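Local coordinates for Alpha/beta hydrolase fold protein (Ochrobactrum, PDB 4G9E) that hydrolyses N-acyl homoserine lactones, the quorum-sensing signals of many bacteria, and is held here with the ring-opened N-butanoyl-L-homoserine bound in its pocket, at residues 10-15 / 72-77; 16-21 / 36-41; 79-84 / 112-117; 234-239 / 259-264; 244-247 / 252-255. One frame throughout, in Å; residues are numbered along the deposited sequence.

Contact 1 of 5, residues 10-15 / 72-77; sequences TSHGRI and DRSYSM
His12 and Ser74 bring the two backbones nearest, their CA atoms 6.5 Å apart, where the type I beta turn Thr10-Gly13 faces the end of helix 71-74. The turn closes the N-terminal beta hairpin of this alpha/beta hydrolase fold, joining antiparallel strands 4-10 and 13-19; the hydroxyl of Thr10 accepts from the backbone N of His12 in an ST turn. Arg73 and His12 carry most of the contact. Chi1 of 177° sends CG of Arg73 away from the backbone N, and the chain stays extended to NE, laying the guanidinium flat over one face of the His12 imidazole, group centres 3.8 Å apart and planes inclined by 16°. The same group reaches Ser11 end-on: NH1 and NH2 both donate to OG, at 2.8 and 3.2 Å, and OG lies in the guanidinium plane. Glu86 of helix 77-91 is the stronger partner of the Ser11 hydroxyl and takes a weak bond from ND1 of His12. The stack and the in-plane bonds together fix the rotation of the guanidinium. At its edge, water 1 accepts from Arg73 NH1 at 2.9 Å and donates to Ser11 O at 2.8 Å.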
# COMPACT_ATOMS: atom_id res chain seq x y z
N THR A 10 -9.67 -13.69 -11.23
CA THR A 10 -10.47 -12.48 -11.18
C THR A 10 -10.62 -11.90 -12.56
O THR A 10 -9.98 -12.34 -13.52
CB THR A 10 -9.85 -11.39 -10.27
OG1 THR A 10 -8.77 -10.74 -10.95
CG2 THR A 10 -9.37 -11.99 -8.95
N SER A 11 -11.46 -10.88 -12.67
CA SER A 11 -11.66 -10.21 -13.95
C SER A 11 -10.41 -9.49 -14.43
O SER A 11 -10.32 -9.13 -15.60
CB SER A 11 -12.83 -9.22 -13.88
OG SER A 11 -12.53 -8.10 -13.07
N HIS A 12 -9.44 -9.30 -13.53
CA HIS A 12 -8.20 -8.62 -13.85
C HIS A 12 -7.09 -9.59 -14.24
O HIS A 12 -6.05 -9.18 -14.77
CB HIS A 12 -7.73 -7.81 -12.65
CG HIS A 12 -8.55 -6.59 -12.39
ND1 HIS A 12 -9.71 -6.61 -11.65
CD2 HIS A 12 -8.38 -5.31 -12.79
CE1 HIS A 12 -10.22 -5.38 -11.60
NE2 HIS A 12 -9.43 -4.58 -12.29
N GLY A 13 -7.30 -10.87 -13.96
CA GLY A 13 -6.26 -11.86 -14.11
C GLY A 13 -6.19 -12.75 -12.88
O GLY A 13 -7.05 -12.70 -12.01
N ARG A 14 -5.16 -13.58 -12.82
CA ARG A 14 -5.00 -14.50 -11.70
C ARG A 14 -4.20 -13.80 -10.62
O ARG A 14 -3.05 -13.43 -10.83
CB ARG A 14 -4.32 -15.78 -12.15
CG ARG A 14 -4.44 -16.92 -11.16
CD ARG A 14 -3.78 -18.18 -11.67
NE ARG A 14 -2.33 -18.02 -11.81
CZ ARG A 14 -1.69 -18.04 -12.98
NH1 ARG A 14 -2.36 -18.23 -14.11
NH2 ARG A 14 -0.37 -17.88 -13.01
N ILE A 15 -4.82 -13.61 -9.46
CA ILE A 15 -4.18 -12.86 -8.39
C ILE A 15 -3.72 -13.77 -7.26
O ILE A 15 -4.49 -14.58 -6.72
CB ILE A 15 -5.10 -11.73 -7.87
CG1 ILE A 15 -5.29 -10.68 -8.97
CG2 ILE A 15 -4.51 -11.09 -6.61
CD1 ILE A 15 -6.23 -9.56 -8.60
N ASP A 72 -5.08 -1.44 -19.66
CA ASP A 72 -5.76 -0.15 -19.72
C ASP A 72 -6.83 0.01 -18.63
O ASP A 72 -7.19 1.12 -18.25
CB ASP A 72 -6.40 0.04 -21.10
CG ASP A 72 -5.38 0.08 -22.23
OD1 ASP A 72 -4.26 0.60 -22.01
OD2 ASP A 72 -5.70 -0.39 -23.35
N ARG A 73 -7.35 -1.11 -18.15
CA ARG A 73 -8.31 -1.09 -17.06
C ARG A 73 -7.62 -1.19 -15.71
O ARG A 73 -8.01 -0.52 -14.76
CB ARG A 73 -9.27 -2.27 -17.22
CG ARG A 73 -10.28 -2.38 -16.10
CD ARG A 73 -10.98 -3.72 -16.14
NE ARG A 73 -11.92 -3.84 -15.03
CZ ARG A 73 -12.20 -4.97 -14.40
NH1 ARG A 73 -11.60 -6.09 -14.77
NH2 ARG A 73 -13.06 -4.98 -13.39
N SER A 74 -6.61 -2.04 -15.62
CA SER A 74 -6.09 -2.46 -14.31
C SER A 74 -4.98 -1.59 -13.72
O SER A 74 -4.91 -1.43 -12.50
CB SER A 74 -5.59 -3.90 -14.39
OG SER A 74 -6.63 -4.78 -14.73
N TYR A 75 -4.10 -1.09 -14.57
CA TYR A 75 -2.87 -0.46 -14.09
C TYR A 75 -3.09 1.02 -13.80
O TYR A 75 -2.66 1.90 -14.56
CB TYR A 75 -1.74 -0.66 -15.08
CG TYR A 75 -1.29 -2.09 -15.29
CD1 TYR A 75 -1.45 -3.06 -14.31
CD2 TYR A 75 -0.64 -2.45 -16.47
CE1 TYR A 75 -1.00 -4.36 -14.52
CE2 TYR A 75 -0.18 -3.73 -16.68
CZ TYR A 75 -0.36 -4.68 -15.70
OH TYR A 75 0.09 -5.97 -15.88
N SER A 76 -3.79 1.29 -12.71
CA SER A 76 -4.01 2.65 -12.24
C SER A 76 -4.41 2.55 -10.78
O SER A 76 -4.85 1.49 -10.33
CB SER A 76 -5.12 3.34 -13.03
OG SER A 76 -6.38 2.77 -12.74
N MET A 77 -4.28 3.63 -10.04
CA MET A 77 -4.66 3.58 -8.64
C MET A 77 -6.11 3.11 -8.46
O MET A 77 -6.40 2.28 -7.61
CB MET A 77 -4.39 4.92 -7.98
CG MET A 77 -2.90 5.20 -7.83
SD MET A 77 -2.56 6.93 -7.61
CE MET A 77 -0.79 6.87 -7.33
O HOH W 1 -10.01 -6.74 -17.12
O HOH W 2 -7.39 -6.66 -16.46

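Contact 2 of 5, residues 16-21 / 36-41; sequences AVRESE and SGAIFA
An ST turn at Ser36, running into the short 3-10 segment 37-39, meets the side chain of Arg18 on strand 13-19. In the conformer given, one of two deposited for Ser36, its OG accepts from the backbone N of Ala38 at 3.1 Å with an N-H...O angle of 166°, and the turn thereby offers a flat patch of peptide to the arginine. Arg18 lays its guanidinium under that patch: Ala38 N sits over the centre of one face, 3.5 Å from Arg18 CZ, while the carbonyl carbon of Gly37 is above the same face but displaced toward the rim. Alongside, the methyl CB of Ala38 comes within 3.9 Å of Arg18 NE. In the eight-stranded sheet of the alpha/beta hydrolase fold, strand 13-19 is separated from strand 24-30, which leads to the 36-41 loop, by strand 52-57, and Arg18 has to span that interval. It does so with CG beside the backbone N (chi1 -63°) and a chain extended from CG to NE. Its charge is met outside the pair, NH2 by a salt bridge to Asp58 and NH1 by the carbonyl of Ala56. Asp58 also accepts from Ser36 OG and Gly37 N, so a single carboxylate positions both partners. Between NH2 of Arg18 and OG of Ser36 the 3.2 Å approach has too poor an angle for a hydrogen bond. Gly37 CA lies 3.6 Å from Arg18 NH1, and a side chain at this position would run into that nitrogen.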
# COMPACT_ATOMS: atom_id res chain seq x y z
N ALA A 16 -2.45 -13.65 -6.91
CA ALA A 16 -1.86 -14.42 -5.83
C ALA A 16 -2.23 -13.79 -4.49
O ALA A 16 -2.20 -12.56 -4.34
CB ALA A 16 -0.35 -14.46 -5.98
N VAL A 17 -2.57 -14.63 -3.51
CA VAL A 17 -2.99 -14.17 -2.19
C VAL A 17 -2.26 -14.96 -1.10
O VAL A 17 -2.23 -16.19 -1.14
CB VAL A 17 -4.51 -14.35 -1.98
CG1 VAL A 17 -4.92 -13.86 -0.60
CG2 VAL A 17 -5.29 -13.62 -3.06
N ARG A 18 -1.67 -14.25 -0.15
CA ARG A 18 -1.07 -14.87 1.03
C ARG A 18 -1.92 -14.52 2.22
O ARG A 18 -2.31 -13.37 2.38
CB ARG A 18 0.33 -14.31 1.27
CG ARG A 18 1.30 -14.59 0.16
CD ARG A 18 2.53 -13.70 0.27
NE ARG A 18 3.28 -13.73 -0.98
CZ ARG A 18 2.95 -13.03 -2.06
NH1 ARG A 18 1.90 -12.22 -2.04
NH2 ARG A 18 3.69 -13.13 -3.16
N GLU A 19 -2.20 -15.50 3.07
CA GLU A 19 -2.96 -15.24 4.29
C GLU A 19 -2.30 -15.90 5.48
O GLU A 19 -1.85 -17.04 5.42
CB GLU A 19 -4.39 -15.78 4.17
CG GLU A 19 -5.20 -15.18 3.05
CD GLU A 19 -6.63 -15.66 3.04
OE1 GLU A 19 -7.27 -15.65 4.11
OE2 GLU A 19 -7.12 -16.05 1.97
N SER A 20 -2.25 -15.17 6.59
CA SER A 20 -1.85 -15.77 7.85
C SER A 20 -3.03 -16.57 8.43
O SER A 20 -4.15 -16.49 7.93
CB SER A 20 -1.40 -14.70 8.84
OG SER A 20 -2.52 -13.99 9.36
N GLU A 21 -2.76 -17.33 9.48
CA GLU A 21 -3.79 -18.15 10.12
C GLU A 21 -4.39 -17.48 11.36
O GLU A 21 -5.07 -18.13 12.14
CB GLU A 21 -3.27 -19.55 10.43
CG GLU A 21 -2.96 -20.35 9.17
CD GLU A 21 -2.51 -21.77 9.44
OE1 GLU A 21 -1.80 -21.99 10.44
OE2 GLU A 21 -2.88 -22.67 8.64
N SER A 36 5.60 -6.68 -3.97
CA SER A 36 4.81 -7.89 -3.85
C SER A 36 4.31 -7.98 -2.41
O SER A 36 4.92 -7.41 -1.51
CB SER A 36 5.69 -9.11 -4.15
OG SER A 36 5.09 -10.32 -3.72
N GLY A 37 3.20 -8.70 -2.19
CA GLY A 37 2.75 -8.98 -0.84
C GLY A 37 3.78 -9.73 -0.00
O GLY A 37 3.72 -9.71 1.23
N ALA A 38 4.72 -10.41 -0.66
CA ALA A 38 5.79 -11.11 0.05
C ALA A 38 6.63 -10.16 0.90
O ALA A 38 7.27 -10.59 1.87
CB ALA A 38 6.67 -11.85 -0.95
N ILE A 39 6.62 -8.88 0.56
CA ILE A 39 7.39 -7.86 1.29
C ILE A 39 6.91 -7.73 2.73
O ILE A 39 7.63 -7.24 3.60
CB ILE A 39 7.33 -6.48 0.57
CG1 ILE A 39 8.52 -5.59 0.93
CG2 ILE A 39 6.02 -5.76 0.85
CD1 ILE A 39 9.84 -6.07 0.37
N PHE A 40 5.68 -8.18 2.99
CA PHE A 40 5.08 -8.07 4.32
C PHE A 40 5.33 -9.30 5.20
O PHE A 40 4.64 -9.51 6.20
CB PHE A 40 3.58 -7.79 4.20
CG PHE A 40 3.28 -6.50 3.49
CD1 PHE A 40 3.86 -5.31 3.92
CD2 PHE A 40 2.42 -6.47 2.40
CE1 PHE A 40 3.58 -4.12 3.28
CE2 PHE A 40 2.14 -5.28 1.76
CZ PHE A 40 2.72 -4.10 2.19
N ALA A 41 6.33 -10.09 4.84
CA ALA A 41 6.76 -11.21 5.67
C ALA A 41 6.81 -10.90 7.17
O ALA A 41 6.38 -11.72 7.98
CB ALA A 41 8.11 -11.75 5.18

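Contact 3 of 5, residues 79-84 / 112-117; sequences GYADAM and IARYPE
Arg114 runs its aliphatic arm past Ala81, with CD 4.0 Å from the methyl CB that projects from helix 77-91. The chain is extended from CG to NE, and this carries the guanidinium beyond Ala81 to Asp82 on the next position of the helix. There NE donates to OD1 of Asp82 at 2.9 Å, a salt bridge whose N-H...O angle of 138° is well short of straight. The two flat groups do not lie side by side in a paired arrangement: their planes stand 77° apart, and NE comes to OD1 from above the carboxylate, 58° out of its plane. Asp82 was deposited in two conformers, so this geometry belongs to the one given. The second oxygen is reached through solvent, since water 3 donates to Asp82 OD2 at 2.7 Å and accepts from Arg114 NH2 at 2.9 Å, lying at the edge of the guanidinium. On the remaining nitrogen, NH1 donates to the carbonyl O of Glu110, near the end of helix 103-111, which ties the head of Arg114 to its own side of the contact. A methionine in its place would probably leave the Asp82 carboxylate without its charged mate and the Glu110 carbonyl without this donor. The 112-117 loop forms part of the connection from helix 103-111 to strand 120-124 in a beta-alpha-beta crossover that starts from strand 97-101. Helix 77-91 packs beside helix 103-111, with Ala81 and Met84 both touching Met111, and the salt bridge lies at the end of that interface.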
# COMPACT_ATOMS: atom_id res chain seq x y z
N GLY A 79 -7.92 1.42 -10.77
CA GLY A 79 -8.04 0.07 -11.29
C GLY A 79 -7.57 -0.98 -10.30
O GLY A 79 -8.20 -2.04 -10.14
N TYR A 80 -6.46 -0.70 -9.63
CA TYR A 80 -5.98 -1.58 -8.58
C TYR A 80 -6.98 -1.63 -7.42
O TYR A 80 -7.17 -2.68 -6.80
CB TYR A 80 -4.64 -1.09 -8.06
CG TYR A 80 -3.45 -1.24 -8.98
CD1 TYR A 80 -3.17 -2.44 -9.63
CD2 TYR A 80 -2.58 -0.17 -9.17
CE1 TYR A 80 -2.04 -2.56 -10.45
CE2 TYR A 80 -1.47 -0.28 -9.99
CZ TYR A 80 -1.19 -1.48 -10.61
OH TYR A 80 -0.08 -1.59 -11.40
N ALA A 81 -7.60 -0.50 -7.11
CA ALA A 81 -8.62 -0.48 -6.06
C ALA A 81 -9.80 -1.35 -6.45
O ALA A 81 -10.35 -2.07 -5.60
CB ALA A 81 -9.05 0.94 -5.77
N ASP A 82 -10.21 -1.30 -7.72
CA ASP A 82 -11.25 -2.20 -8.20
C ASP A 82 -10.81 -3.65 -8.02
O ASP A 82 -11.57 -4.47 -7.50
CB ASP A 82 -11.58 -1.93 -9.67
CG ASP A 82 -12.52 -0.76 -9.85
OD1 ASP A 82 -13.42 -0.60 -9.00
OD2 ASP A 82 -12.37 -0.01 -10.83
N ALA A 83 -9.59 -3.95 -8.42
CA ALA A 83 -9.10 -5.32 -8.32
C ALA A 83 -9.09 -5.82 -6.87
O ALA A 83 -9.50 -6.94 -6.59
CB ALA A 83 -7.70 -5.44 -8.94
N MET A 84 -8.60 -4.99 -5.96
CA MET A 84 -8.55 -5.41 -4.56
C MET A 84 -9.95 -5.55 -3.97
O MET A 84 -10.18 -6.41 -3.13
CB MET A 84 -7.70 -4.44 -3.74
CG MET A 84 -6.22 -4.45 -4.10
SD MET A 84 -5.39 -6.06 -3.95
CE MET A 84 -5.49 -6.66 -5.63
N ILE A 112 -11.70 3.61 -0.52
CA ILE A 112 -12.66 4.13 0.45
C ILE A 112 -14.07 4.16 -0.15
O ILE A 112 -15.03 3.74 0.49
CB ILE A 112 -12.24 5.50 1.00
CG1 ILE A 112 -10.95 5.36 1.84
CG2 ILE A 112 -13.36 6.13 1.83
CD1 ILE A 112 -10.35 6.67 2.26
N ALA A 113 -14.19 4.61 -1.39
CA ALA A 113 -15.50 4.71 -2.04
C ALA A 113 -16.06 3.35 -2.46
O ALA A 113 -17.26 3.20 -2.62
CB ALA A 113 -15.40 5.61 -3.24
N ARG A 114 -15.18 2.38 -2.67
CA ARG A 114 -15.53 1.09 -3.24
C ARG A 114 -15.77 -0.00 -2.20
O ARG A 114 -16.38 -1.02 -2.52
CB ARG A 114 -14.42 0.63 -4.18
CG ARG A 114 -14.25 1.54 -5.39
CD ARG A 114 -13.02 1.16 -6.21
NE ARG A 114 -13.04 1.84 -7.50
CZ ARG A 114 -12.62 3.09 -7.70
NH1 ARG A 114 -12.09 3.79 -6.71
NH2 ARG A 114 -12.73 3.63 -8.91
N TYR A 115 -15.28 0.22 -0.99
CA TYR A 115 -15.20 -0.79 0.05
C TYR A 115 -15.73 -0.15 1.33
O TYR A 115 -14.97 0.19 2.23
CB TYR A 115 -13.75 -1.25 0.19
CG TYR A 115 -13.52 -2.49 1.03
CD1 TYR A 115 -14.00 -3.73 0.63
CD2 TYR A 115 -12.81 -2.42 2.22
CE1 TYR A 115 -13.79 -4.87 1.39
CE2 TYR A 115 -12.58 -3.56 2.99
CZ TYR A 115 -13.07 -4.78 2.57
OH TYR A 115 -12.84 -5.89 3.34
N PRO A 116 -17.06 0.04 1.39
CA PRO A 116 -17.69 0.95 2.35
C PRO A 116 -17.62 0.50 3.80
O PRO A 116 -17.77 1.34 4.68
CB PRO A 116 -19.15 0.99 1.87
CG PRO A 116 -19.34 -0.30 1.14
CD PRO A 116 -18.04 -0.51 0.44
N GLU A 117 -17.39 -0.77 4.05
CA GLU A 117 -17.32 -1.26 5.44
C GLU A 117 -15.87 -1.35 5.97
O GLU A 117 -15.64 -1.89 7.06
CB GLU A 117 -18.07 -2.57 5.59
CG GLU A 117 -19.58 -2.44 5.45
CD GLU A 117 -20.28 -1.77 6.70
OE1 GLU A 117 -19.62 -1.40 7.72
OE2 GLU A 117 -21.54 -1.61 6.65
O HOH W 3 -14.15 2.07 -10.90

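Contact 4 of 5, residues 234-239 / 259-264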
# COMPACT_ATOMS: atom_id res chain seq x y z
N ASN A 234 -10.66 12.24 9.79
CA ASN A 234 -10.58 11.53 11.06
C ASN A 234 -9.20 10.92 11.20
O ASN A 234 -9.00 9.73 10.99
CB ASN A 234 -11.66 10.45 11.09
CG ASN A 234 -11.71 9.71 12.40
OD1 ASN A 234 -11.06 10.08 13.38
ND2 ASN A 234 -12.49 8.64 12.43
N LEU A 235 -8.23 11.77 11.54
CA LEU A 235 -6.84 11.36 11.64
C LEU A 235 -6.60 10.61 12.94
O LEU A 235 -6.80 11.15 14.04
CB LEU A 235 -5.92 12.58 11.57
CG LEU A 235 -4.42 12.33 11.60
CD1 LEU A 235 -3.99 11.41 10.47
CD2 LEU A 235 -3.67 13.65 11.56
N TRP A 236 -6.18 9.36 12.82
CA TRP A 236 -5.98 8.50 13.99
C TRP A 236 -4.94 9.08 14.93
O TRP A 236 -3.81 9.36 14.53
CB TRP A 236 -5.58 7.11 13.52
CG TRP A 236 -5.31 6.13 14.61
CD1 TRP A 236 -6.22 5.58 15.48
CD2 TRP A 236 -4.04 5.56 14.94
NE1 TRP A 236 -5.58 4.70 16.33
CE2 TRP A 236 -4.24 4.67 16.02
CE3 TRP A 236 -2.75 5.71 14.43
CZ2 TRP A 236 -3.20 3.94 16.58
CZ3 TRP A 236 -1.72 4.99 14.99
CH2 TRP A 236 -1.95 4.11 16.06
N GLU A 237 -5.35 9.24 16.19
CA GLU A 237 -4.52 9.82 17.25
C GLU A 237 -4.14 11.29 17.00
O GLU A 237 -3.29 11.85 17.68
CB GLU A 237 -3.30 8.94 17.58
CG GLU A 237 -3.72 7.61 18.20
CD GLU A 237 -2.57 6.77 18.71
OE1 GLU A 237 -1.40 7.04 18.36
OE2 GLU A 237 -2.86 5.81 19.46
N GLY A 238 -4.81 11.90 16.02
CA GLY A 238 -4.75 13.34 15.83
C GLY A 238 -3.46 13.89 15.26
O GLY A 238 -3.25 15.09 15.27
N LYS A 239 -2.59 13.01 14.83
CA LYS A 239 -1.34 13.45 14.23
C LYS A 239 -0.80 12.42 13.25
O LYS A 239 -1.23 11.30 13.26
CB LYS A 239 -0.28 13.77 15.30
CG LYS A 239 0.20 12.53 15.99
CD LYS A 239 1.22 12.92 17.10
CE LYS A 239 2.46 13.60 16.48
NZ LYS A 239 3.03 14.89 17.07
N ASP A 259 5.02 -2.19 14.05
CA ASP A 259 3.97 -3.10 14.50
C ASP A 259 3.23 -2.55 15.71
O ASP A 259 2.05 -2.85 15.89
CB ASP A 259 4.53 -4.49 14.84
CG ASP A 259 4.90 -5.30 13.61
OD1 ASP A 259 4.54 -4.92 12.48
OD2 ASP A 259 5.53 -6.37 13.80
N ALA A 260 3.91 -1.77 16.55
CA ALA A 260 3.22 -1.13 17.67
C ALA A 260 2.09 -0.24 17.15
O ALA A 260 0.96 -0.28 17.66
CB ALA A 260 4.19 -0.32 18.52
N TYR A 261 2.38 0.57 16.14
CA TYR A 261 1.35 1.41 15.54
C TYR A 261 0.26 0.58 14.86
O TYR A 261 -0.93 0.83 15.05
CB TYR A 261 1.94 2.37 14.52
CG TYR A 261 2.75 3.49 15.11
CD1 TYR A 261 2.14 4.55 15.76
CD2 TYR A 261 4.14 3.49 15.02
CE1 TYR A 261 2.88 5.58 16.30
CE2 TYR A 261 4.88 4.52 15.56
CZ TYR A 261 4.25 5.56 16.19
OH TYR A 261 4.99 6.59 16.73
N LEU A 262 0.66 -0.39 14.05
CA LEU A 262 -0.31 -1.17 13.29
C LEU A 262 -1.23 -1.96 14.23
O LEU A 262 -2.44 -1.97 14.04
CB LEU A 262 0.40 -2.09 12.30
CG LEU A 262 -0.52 -2.97 11.45
CD1 LEU A 262 -1.55 -2.15 10.68
CD2 LEU A 262 0.31 -3.85 10.52
N ALA A 263 -0.65 -2.62 15.23
CA ALA A 263 -1.45 -3.38 16.18
C ALA A 263 -2.44 -2.48 16.92
O ALA A 263 -3.60 -2.85 17.13
CB ALA A 263 -0.56 -4.12 17.16
N ARG A 264 -1.97 -1.31 17.36
CA ARG A 264 -2.83 -0.41 18.10
C ARG A 264 -3.96 0.10 17.22
O ARG A 264 -5.11 0.18 17.65
CB ARG A 264 -2.03 0.75 18.70
CG ARG A 264 -2.82 1.57 19.71
CD ARG A 264 -1.91 2.50 20.49
NE ARG A 264 -1.30 3.58 19.72
CZ ARG A 264 -0.00 3.70 19.47
NH1 ARG A 264 0.45 4.75 18.81
NH2 ARG A 264 0.85 2.77 19.88
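A two-pronged salt bridge beside an aromatic contact joins the loop before strand 241-243 to helix 255-270, the last helix of the chain. Glu237 and Arg264 form the bridge side-on: NE of Arg264 donates to OE2 at 2.7 Å and NH1 donates to OE1 at 3.0 Å, with N-H...O angles of 153° and 165°. Both oxygens are met on the syn side, and the carboxylate and guanidinium are nearly coplanar, which fixes the rotation of each group about its last bonds. Arg264 gets there by a bend at chi3 (68°) after leaving the helix with CG anti to the backbone N. Trp236 lies next to the pair. Glu237 CG rests over the centre of one face of the indole, 3.7 Å above its plane, while Arg264 CG lies at the ring edge, 3.9 Å from CZ2. The far corner of the benzo ring meets the edge of the Tyr261 ring, CZ3 to CD1 at 4.0 Å, and CH2 stands 3.6 Å from the carbonyl O of Tyr261. The indole NE1 is satisfied farther along the helix by Asp268. Replacing Arg264 by a leucine would probably strand the Glu237 carboxylate without its counter-charge and set that side chain free to turn. The loop makes a tight turn here, Gly238 N bonding back to Leu235 O. In the manner of an alpha/beta hydrolase C-terminal helix, helix 255-270 covers the sheet at strands 211-216 and 241-243, Tyr261 touching Val214 and His241, and pins the loop entering the latter strand.

Contact 5 of 5, residues 244-247 / 252-255; sequences DNAG and REAP
Glu253 turns its carboxylate toward the backbone of Gly247 so that the amide N-H comes at OE1 from above the carboxylate plane. Gly247 N donates to Glu253 OE1 over 2.8 Å, with an N-H...O angle of 144° and an approach 42° out of that plane; OE2 stands 3.3 Å from the same nitrogen. The side chain has CG beside its own backbone N (chi1 -66°) and is extended beyond CG, a shape that carries the acid across from the end of helix 250-253 to the loop. Two conformers were deposited for Glu253, and this is the account of the one given. OE1 accepts from two backbone amides, those of Gly247 and Ala249. The methyl of Ala246 lies beside the acid and also meets that of Ala254: Ala246 CB is 3.9 Å from Glu253 OE1 and 4.4 Å from Ala254 CB, the second a loose apolar touch. Water 4 bridges the two backbones, donating to Asn245 O at 3.2 Å and to Glu253 O at 2.8 Å. His248, probably the histidine of a Ser-His-Glu triad with Ser102 and Glu219, follows Gly247 directly. The 244-247 loop follows strand 241-243, the outermost strand of the sheet on that side, and Ala246 shares a backbone hydrogen bond with Asp218 of the neighbouring loop after strand 211-216, while Ala254 separates helix 250-253 from helix 255-270.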
# COMPACT_ATOMS: atom_id res chain seq x y z
N ASP A 244 11.81 6.98 13.77
CA ASP A 244 13.23 7.25 13.55
C ASP A 244 13.92 6.02 12.96
O ASP A 244 13.48 4.90 13.16
CB ASP A 244 13.92 7.60 14.87
CG ASP A 244 13.43 8.90 15.48
OD1 ASP A 244 12.68 9.64 14.82
OD2 ASP A 244 13.82 9.18 16.64
N ASN A 245 15.01 6.25 12.23
CA ASN A 245 15.84 5.16 11.73
C ASN A 245 15.08 4.24 10.80
O ASN A 245 15.25 3.02 10.81
CB ASN A 245 16.42 4.33 12.88
CG ASN A 245 17.13 5.18 13.89
OD1 ASN A 245 16.89 5.06 15.09
ND2 ASN A 245 17.98 6.07 13.42
N ALA A 246 14.21 4.85 10.00
CA ALA A 246 13.49 4.13 8.97
C ALA A 246 13.24 5.08 7.81
O ALA A 246 13.18 6.29 8.01
CB ALA A 246 12.17 3.59 9.50
N GLY A 247 13.09 4.52 6.62
CA GLY A 247 12.80 5.31 5.44
C GLY A 247 11.44 4.99 4.87
O GLY A 247 10.41 5.20 5.51
N ARG A 252 9.38 -3.14 7.47
CA ARG A 252 10.49 -4.10 7.42
C ARG A 252 11.80 -3.54 8.00
O ARG A 252 12.64 -4.29 8.48
CB ARG A 252 10.72 -4.64 6.00
CG ARG A 252 11.19 -3.61 4.98
CD ARG A 252 11.23 -4.16 3.53
NE ARG A 252 12.04 -5.38 3.45
CZ ARG A 252 13.37 -5.39 3.38
NH1 ARG A 252 14.04 -4.24 3.34
NH2 ARG A 252 14.03 -6.54 3.36
N GLU A 253 11.95 -2.21 7.96
CA GLU A 253 13.15 -1.55 8.47
C GLU A 253 13.14 -1.48 10.00
O GLU A 253 14.19 -1.56 10.64
CB GLU A 253 13.27 -0.15 7.88
CG GLU A 253 13.51 -0.10 6.38
CD GLU A 253 13.35 1.29 5.79
OE1 GLU A 253 12.29 1.91 5.95
OE2 GLU A 253 14.31 1.78 5.15
N ALA A 254 11.95 -1.30 10.56
CA ALA A 254 11.78 -1.17 12.00
C ALA A 254 10.51 -1.90 12.42
O ALA A 254 9.54 -1.28 12.87
CB ALA A 254 11.68 0.29 12.37
N PRO A 255 10.48 -3.23 12.25
CA PRO A 255 9.20 -3.92 12.43
C PRO A 255 8.56 -3.78 13.81
O PRO A 255 7.35 -3.63 13.88
CB PRO A 255 9.53 -5.39 12.14
CG PRO A 255 10.73 -5.32 11.24
CD PRO A 255 11.53 -4.14 11.74
O HOH W 4 15.84 0.14 12.12

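How the contacts relate
Contact 2 is the buried one; the other four are only partly covered and mix buried with accessible residues. Contacts 1 and 2 share strand 13-19, yet their arginines behave differently: near the surface a guanidinium stacks on a ring and bonds a hydroxyl, inside it lies against peptide while its charge is met elsewhere. Contacts 1 and 3 touch directly, His12 packing on Ala83. Salt bridges mark contacts 3 and 4, skewed and partly water-mediated in the former, nearly coplanar in the latter. Contact 5 relies on a carboxylate that accepts from a backbone amide, and its helix 250-253 leads into helix 255-270 of contact 4, across the chain's centre from contact 1.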